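Local coordinates for peptide ABC transporter, peptide-binding protein (Thermus thermophilus, PDB 2D5W), which probably binds oligopeptides as the extracytoplasmic solute-binding component of an ABC transporter, and is seen here in complex with a pentapeptide, at residues I407-T411 with T421-F425. Numbering follows the deposited sequence.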
loop_
_atom_site.group_PDB
_atom_site.type_symbol
_atom_site.label_atom_id
_atom_site.label_comp_id
_atom_site.label_asym_id
_atom_site.label_seq_id
_atom_site.Cartn_x
_atom_site.Cartn_y
_atom_site.Cartn_z
ATOM N N ILE A 407 7.470 23.938 -10.227
ATOM C CA ILE A 407 7.122 22.529 -10.244
ATOM C C ILE A 407 5.912 22.214 -9.374
ATOM O O ILE A 407 5.770 22.744 -8.272
ATOM C CB ILE A 407 8.355 21.697 -9.793
ATOM C CG1 ILE A 407 8.100 20.204 -9.984
ATOM C CG2 ILE A 407 8.705 22.021 -8.343
ATOM C CD1 ILE A 407 9.340 19.355 -9.790
ATOM N N GLU A 408 5.030 21.362 -9.884
ATOM C CA GLU A 408 3.843 20.966 -9.142
ATOM C C GLU A 408 4.281 20.096 -7.966
ATOM O O GLU A 408 5.194 19.284 -8.099
ATOM C CB GLU A 408 2.889 20.175 -10.044
ATOM C CG GLU A 408 1.576 19.808 -9.362
ATOM C CD GLU A 408 0.668 18.949 -10.226
ATOM O OE1 GLU A 408 -0.466 19.385 -10.510
ATOM O OE2 GLU A 408 1.079 17.835 -10.614
ATOM N N TYR A 409 3.636 20.273 -6.817
ATOM C CA TYR A 409 3.960 19.497 -5.619
ATOM C C TYR A 409 2.633 19.048 -5.022
ATOM O O TYR A 409 1.898 19.835 -4.414
ATOM C CB TYR A 409 4.751 20.375 -4.643
ATOM C CG TYR A 409 5.447 19.680 -3.484
ATOM C CD1 TYR A 409 6.423 20.359 -2.757
ATOM C CD2 TYR A 409 5.110 18.385 -3.079
ATOM C CE1 TYR A 409 7.047 19.781 -1.661
ATOM C CE2 TYR A 409 5.733 17.793 -1.968
ATOM C CZ TYR A 409 6.701 18.505 -1.266
ATOM O OH TYR A 409 7.331 17.969 -0.163
ATOM N N VAL A 410 2.334 17.772 -5.229
ATOM C CA VAL A 410 1.098 17.159 -4.773
ATOM C C VAL A 410 1.270 16.295 -3.537
ATOM O O VAL A 410 2.252 15.574 -3.409
ATOM C CB VAL A 410 0.515 16.226 -5.869
ATOM C CG1 VAL A 410 -0.752 15.547 -5.370
ATOM C CG2 VAL A 410 0.253 17.007 -7.138
ATOM N N THR A 411 0.321 16.391 -2.616
ATOM C CA THR A 411 0.313 15.507 -1.463
ATOM C C THR A 411 -1.118 15.439 -0.950
ATOM O O THR A 411 -2.023 16.057 -1.519
ATOM C CB THR A 411 1.297 15.926 -0.335
ATOM O OG1 THR A 411 1.503 14.800 0.532
ATOM C CG2 THR A 411 0.758 17.091 0.487
ATOM N N THR A 421 5.651 20.159 5.701
ATOM C CA THR A 421 6.827 19.724 4.953
ATOM C C THR A 421 6.952 20.494 3.639
ATOM O O THR A 421 8.037 20.961 3.283
ATOM C CB THR A 421 6.757 18.211 4.658
ATOM O OG1 THR A 421 6.818 17.493 5.895
ATOM C CG2 THR A 421 7.914 17.772 3.771
ATOM N N GLN A 422 5.841 20.637 2.924
ATOM C CA GLN A 422 5.858 21.363 1.661
ATOM C C GLN A 422 6.365 22.786 1.868
ATOM O O GLN A 422 7.195 23.267 1.099
ATOM C CB GLN A 422 4.460 21.399 1.041
ATOM C CG GLN A 422 3.959 20.054 0.540
ATOM C CD GLN A 422 2.557 20.145 -0.033
ATOM O OE1 GLN A 422 1.652 20.679 0.606
ATOM N NE2 GLN A 422 2.371 19.625 -1.241
ATOM N N GLN A 423 5.865 23.450 2.908
ATOM C CA GLN A 423 6.256 24.821 3.238
ATOM C C GLN A 423 7.728 24.913 3.614
ATOM O O GLN A 423 8.436 25.847 3.224
ATOM C CB GLN A 423 5.437 25.341 4.423
ATOM C CG GLN A 423 3.994 25.659 4.126
ATOM C CD GLN A 423 3.260 26.177 5.349
ATOM O OE1 GLN A 423 2.161 26.711 5.238
ATOM N NE2 GLN A 423 3.861 26.000 6.526
ATOM N N PHE A 424 8.170 23.950 4.410
ATOM C CA PHE A 424 9.544 23.884 4.880
ATOM C C PHE A 424 10.501 23.769 3.690
ATOM O O PHE A 424 11.457 24.539 3.565
ATOM C CB PHE A 424 9.677 22.678 5.813
ATOM C CG PHE A 424 11.019 22.544 6.464
ATOM C CD1 PHE A 424 11.270 23.131 7.701
ATOM C CD2 PHE A 424 12.029 21.805 5.857
ATOM C CE1 PHE A 424 12.508 22.979 8.324
ATOM C CE2 PHE A 424 13.270 21.648 6.472
ATOM C CZ PHE A 424 13.510 22.235 7.707
ATOM N N PHE A 425 10.243 22.801 2.815
ATOM C CA PHE A 425 11.086 22.598 1.640
ATOM C C PHE A 425 10.984 23.761 0.651
ATOM O O PHE A 425 11.983 24.163 0.052
ATOM C CB PHE A 425 10.693 21.301 0.920
ATOM C CG PHE A 425 11.097 20.037 1.643
ATOM C CD1 PHE A 425 10.432 18.845 1.369
ATOM C CD2 PHE A 425 12.153 20.018 2.553
ATOM C CE1 PHE A 425 10.804 17.658 1.984
ATOM C CE2 PHE A 425 12.532 18.824 3.177
ATOM C CZ PHE A 425 11.854 17.643 2.887
#
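Two torsions set up the meeting of Y409 and Q422: the tyrosine swings its CG opposite its own backbone N (chi1 -167°), laying the ring alongside Q422 of the helix, while the glutamine turns CG away from its carbonyl carbon and then runs extended to its amide. As a result Q422 lies across one face of the phenol. Its CG sits 3.7 Å from the Y409 ring centroid and only 15° off the ring normal, which qualifies as a CH-pi contact. The amide plane stands almost upright on the ring, at 85°, and Q422 NE2 comes to 3.5 Å from Y409 CD2, at the rim of the same face. That nitrogen also approaches the Y409 carbonyl O at 3.2 Å. T411 extends the nonpolar surface along the amide, its CG2 lying 3.6 Å from Q422 CD. At the far end of the phenol, Y409 OH meets F425 in the plane of that ring, 3.6 Å from CD1, and passes T421 CG2 at 4.0 Å. The buried polar ends are satisfied by residues beyond the two segments: Y409 OH by a hydrogen bond to E465 OE1, and Q422 OE1 by one from N440 ND2. Shortening the Y409 side chain to an alanine would remove the ring, and is likely to leave Q422 CG without its aromatic face and the E465 carboxylate without its phenol partner. The whole arrangement packs helix 416-431 on strand 401-410, as the first two elements of a beta-alpha-beta unit; over residues 421-425 and 407-410 the axes come within 10.6 Å of each other and run roughly antiparallel. Strand 435-438 completes that unit, pairing parallel to 401-410; on it V436 touches Y409 and I438 touches Q422, while strand 463-469 supplies E465 and helix 337-345 places F344 against T421.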